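Long-range contact in probable sulfate-binding lipoprotein SubI (Mycobacterium tuberculosis, PDB 6DDN), which probably binds sulfate outside the cell membrane as the solute-binding component of a sulfate uptake system: residues 52-58 / 82-88. Residues are numbered along the deposited sequence; the frame is centred on the assembly and turned at random.
Sequences TSITLVA and VQVITSY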
ATOM      1  N   THR A  52      22.115 -19.240  -1.564  1.00104.13           N
ATOM      2  CA  THR A  52      21.929 -18.075  -2.415  1.00 92.85           C
ATOM      3  C   THR A  52      21.251 -16.958  -1.627  1.00 85.28           C
ATOM      4  O   THR A  52      20.642 -17.185  -0.578  1.00 84.59           O
ATOM      5  CB  THR A  52      21.110 -18.453  -3.659  1.00 91.02           C
ATOM      6  OG1 THR A  52      21.714 -19.588  -4.292  1.00104.25           O
ATOM      7  CG2 THR A  52      21.058 -17.323  -4.665  1.00 84.11           C
ATOM      8  N   SER A  53      21.384 -15.733  -2.134  1.00 82.68           N
ATOM      9  CA  SER A  53      20.877 -14.540  -1.474  1.00 78.13           C
ATOM     10  C   SER A  53      20.086 -13.702  -2.469  1.00 72.71           C
ATOM     11  O   SER A  53      20.569 -13.424  -3.572  1.00 72.68           O
ATOM     12  CB  SER A  53      22.031 -13.725  -0.884  1.00 81.45           C
ATOM     13  OG  SER A  53      21.554 -12.590  -0.194  1.00 79.42           O
ATOM     14  N   ILE A  54      18.876 -13.302  -2.080  1.00 68.80           N
ATOM     15  CA  ILE A  54      18.031 -12.439  -2.896  1.00 63.51           C
ATOM     16  C   ILE A  54      17.643 -11.217  -2.075  1.00 60.81           C
ATOM     17  O   ILE A  54      17.526 -11.279  -0.847  1.00 62.67           O
ATOM     18  CB  ILE A  54      16.768 -13.167  -3.411  1.00 60.09           C
ATOM     19  CG1 ILE A  54      16.014 -13.821  -2.252  1.00 64.39           C
ATOM     20  CG2 ILE A  54      17.141 -14.198  -4.466  1.00 60.99           C
ATOM     21  CD1 ILE A  54      14.668 -14.390  -2.645  1.00 62.82           C
ATOM     22  N   THR A  55      17.441 -10.098  -2.765  1.00 59.49           N
ATOM     23  CA  THR A  55      17.124  -8.827  -2.128  1.00 60.59           C
ATOM     24  C   THR A  55      15.759  -8.347  -2.591  1.00 60.48           C
ATOM     25  O   THR A  55      15.512  -8.230  -3.796  1.00 60.83           O
ATOM     26  CB  THR A  55      18.182  -7.769  -2.444  1.00 61.53           C
ATOM     27  OG1 THR A  55      19.427  -8.146  -1.843  1.00 70.91           O
ATOM     28  CG2 THR A  55      17.752  -6.414  -1.907  1.00 58.16           C
ATOM     29  N   LEU A  56      14.881  -8.068  -1.633  1.00 60.90           N
ATOM     30  CA  LEU A  56      13.570  -7.500  -1.907  1.00 55.06           C
ATOM     31  C   LEU A  56      13.605  -6.010  -1.594  1.00 57.05           C
ATOM     32  O   LEU A  56      13.841  -5.620  -0.443  1.00 55.30           O
ATOM     33  CB  LEU A  56      12.486  -8.190  -1.080  1.00 49.30           C
ATOM     34  CG  LEU A  56      11.118  -7.503  -1.135  1.00 43.06           C
ATOM     35  CD1 LEU A  56      10.514  -7.606  -2.526  1.00 37.62           C
ATOM     36  CD2 LEU A  56      10.184  -8.093  -0.104  1.00 45.92           C
ATOM     37  N   VAL A  57      13.385  -5.187  -2.610  1.00 55.35           N
ATOM     38  CA  VAL A  57      13.230  -3.749  -2.441  1.00 56.38           C
ATOM     39  C   VAL A  57      11.735  -3.470  -2.393  1.00 55.88           C
ATOM     40  O   VAL A  57      11.049  -3.528  -3.420  1.00 62.37           O
ATOM     41  CB  VAL A  57      13.920  -2.964  -3.564  1.00 58.72           C
ATOM     42  CG1 VAL A  57      13.583  -1.482  -3.465  1.00 58.73           C
ATOM     43  CG2 VAL A  57      15.424  -3.171  -3.503  1.00 61.14           C
ATOM     44  N   ALA A  58      11.222  -3.187  -1.201  1.00 53.10           N
ATOM     45  CA  ALA A  58       9.798  -2.985  -0.991  1.00 52.76           C
ATOM     46  C   ALA A  58       9.533  -1.558  -0.535  1.00 55.91           C
ATOM     47  O   ALA A  58      10.450  -0.798  -0.215  1.00 58.59           O
ATOM     48  CB  ALA A  58       9.243  -3.984   0.033  1.00 50.76           C
ATOM     49  N   VAL A  82      17.923 -20.015   0.775  1.00 65.21           N
ATOM     50  CA  VAL A  82      17.908 -18.728   0.090  1.00 66.02           C
ATOM     51  C   VAL A  82      17.501 -17.657   1.094  1.00 65.29           C
ATOM     52  O   VAL A  82      16.335 -17.551   1.487  1.00 62.52           O
ATOM     53  CB  VAL A  82      17.000 -18.743  -1.146  1.00 65.38           C
ATOM     54  CG1 VAL A  82      15.666 -19.377  -0.838  1.00 67.01           C
ATOM     55  CG2 VAL A  82      16.820 -17.333  -1.697  1.00 63.56           C
ATOM     56  N   GLN A  83      18.482 -16.873   1.522  1.00 67.04           N
ATOM     57  CA  GLN A  83      18.260 -15.801   2.476  1.00 64.77           C
ATOM     58  C   GLN A  83      17.706 -14.575   1.762  1.00 65.01           C
ATOM     59  O   GLN A  83      18.171 -14.203   0.680  1.00 65.68           O
ATOM     60  CB  GLN A  83      19.573 -15.482   3.190  1.00 66.88           C
ATOM     61  CG  GLN A  83      19.666 -14.123   3.846  1.00 70.49           C
ATOM     62  CD  GLN A  83      21.027 -13.490   3.619  1.00 80.10           C
ATOM     63  OE1 GLN A  83      21.701 -13.781   2.630  1.00 87.37           O
ATOM     64  NE2 GLN A  83      21.448 -12.638   4.546  1.00 79.37           N
ATOM     65  N   VAL A  84      16.693 -13.959   2.364  1.00 60.43           N
ATOM     66  CA  VAL A  84      15.988 -12.829   1.773  1.00 58.25           C
ATOM     67  C   VAL A  84      16.379 -11.576   2.541  1.00 63.61           C
ATOM     68  O   VAL A  84      16.021 -11.419   3.716  1.00 71.62           O
ATOM     69  CB  VAL A  84      14.466 -13.032   1.790  1.00 52.96           C
ATOM     70  CG1 VAL A  84      13.762 -11.816   1.196  1.00 48.64           C
ATOM     71  CG2 VAL A  84      14.086 -14.301   1.038  1.00 51.23           C
ATOM     72  N   ILE A  85      17.110 -10.681   1.883  1.00 59.57           N
ATOM     73  CA  ILE A  85      17.396  -9.358   2.423  1.00 55.25           C
ATOM     74  C   ILE A  85      16.273  -8.422   2.002  1.00 56.07           C
ATOM     75  O   ILE A  85      15.729  -8.541   0.897  1.00 55.35           O
ATOM     76  CB  ILE A  85      18.766  -8.846   1.943  1.00 54.67           C
ATOM     77  CG1 ILE A  85      19.842  -9.902   2.182  1.00 57.90           C
ATOM     78  CG2 ILE A  85      19.144  -7.556   2.656  1.00 54.43           C
ATOM     79  CD1 ILE A  85      20.911  -9.903   1.128  1.00 63.05           C
ATOM     80  N   THR A  86      15.917  -7.492   2.883  1.00 56.33           N
ATOM     81  CA  THR A  86      14.781  -6.613   2.669  1.00 53.60           C
ATOM     82  C   THR A  86      15.218  -5.156   2.720  1.00 53.22           C
ATOM     83  O   THR A  86      16.192  -4.803   3.392  1.00 54.89           O
ATOM     84  CB  THR A  86      13.688  -6.864   3.712  1.00 50.55           C
ATOM     85  OG1 THR A  86      14.233  -6.689   5.025  1.00 58.06           O
ATOM     86  CG2 THR A  86      13.145  -8.282   3.580  1.00 43.48           C
ATOM     87  N   SER A  87      14.483  -4.313   1.995  1.00 51.47           N
ATOM     88  CA  SER A  87      14.744  -2.879   1.962  1.00 48.94           C
ATOM     89  C   SER A  87      13.413  -2.157   1.828  1.00 50.61           C
ATOM     90  O   SER A  87      12.728  -2.305   0.811  1.00 48.80           O
ATOM     91  CB  SER A  87      15.676  -2.508   0.807  1.00 48.77           C
ATOM     92  OG  SER A  87      15.893  -1.108   0.764  1.00 49.60           O
ATOM     93  N   TYR A  88      13.055  -1.379   2.847  1.00 51.61           N
ATOM     94  CA  TYR A  88      11.793  -0.655   2.883  1.00 49.70           C
ATOM     95  C   TYR A  88      12.049   0.845   2.871  1.00 51.08           C
ATOM     96  O   TYR A  88      12.993   1.332   3.501  1.00 44.97           O
ATOM     97  CB  TYR A  88      10.971  -1.032   4.120  1.00 46.95           C
ATOM     98  CG  TYR A  88      10.838  -2.522   4.332  1.00 48.05           C
ATOM     99  CD1 TYR A  88       9.879  -3.259   3.646  1.00 45.00           C
ATOM    100  CD2 TYR A  88      11.673  -3.193   5.214  1.00 41.78           C
ATOM    101  CE1 TYR A  88       9.756  -4.625   3.838  1.00 44.93           C
ATOM    102  CE2 TYR A  88      11.557  -4.555   5.412  1.00 42.09           C
ATOM    103  CZ  TYR A  88      10.599  -5.266   4.724  1.00 45.79           C
ATOM    104  OH  TYR A  88      10.489  -6.622   4.925  1.00 54.56           O
TER
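Ile-54 packs closely on the face that carries Val-82 and Val-84. With chi1 at 53°, its CG1 sits between the backbone N and the carbonyl carbon, which leans the CG1-CD1 arm over toward strand 83-88: CG1 comes 3.6 Å from Val-82 CG2, and CD1 reaches Val-84 CG2 at 3.7 Å. Phe-280 and Ala-276 of helix 274-284 close over this apolar cluster, and farther along the same face Trp-66 of helix 63-74 covers Leu-56 and touches Tyr-88, whose ring carbon CD1 lies 3.7 Å from Ala-58 CB. Between the side chains the backbones pair in parallel register. Gln-83 O receives Ile-54 N and Ile-85 O receives Leu-56 N in nearly straight bonds, whereas the bond from Ser-87 N to Leu-56 O is bent and weak. The strand axes differ by only 23° in direction, and helix 63-74 lies between the strands in sequence, which makes this a beta-alpha-beta unit; strand 106-108 pairs in parallel with the other edge of 53-58, as expected in a lobe of a periplasmic binding protein. The opposite face, with Ser-53, Thr-55, Gln-83 and Ile-85, is more polar and more open to solvent: Gln-83 and Ile-85 are exposed, Ser-53 and Thr-55 partly so. There Ser-53 OG donates to Gln-83 OE1 over 3.1 Å, but the hydroxyl stands 51° out of the amide carbonyl plane and thus misses the lone pairs. The glutamine chain, bent at chi2, brings OE1 over to this hydroxyl. Ile-85 CD1 also sits close to Ser-53 OG, and Thr-55 OG1 lies 3.8 Å from the same methyl carbon, Ile-85 CD1. Toward the C-terminal ends, Ser-87 OG turns to partners outside the pair, hydrogen-bonding Lys-102 NZ and Gln-94 OE1.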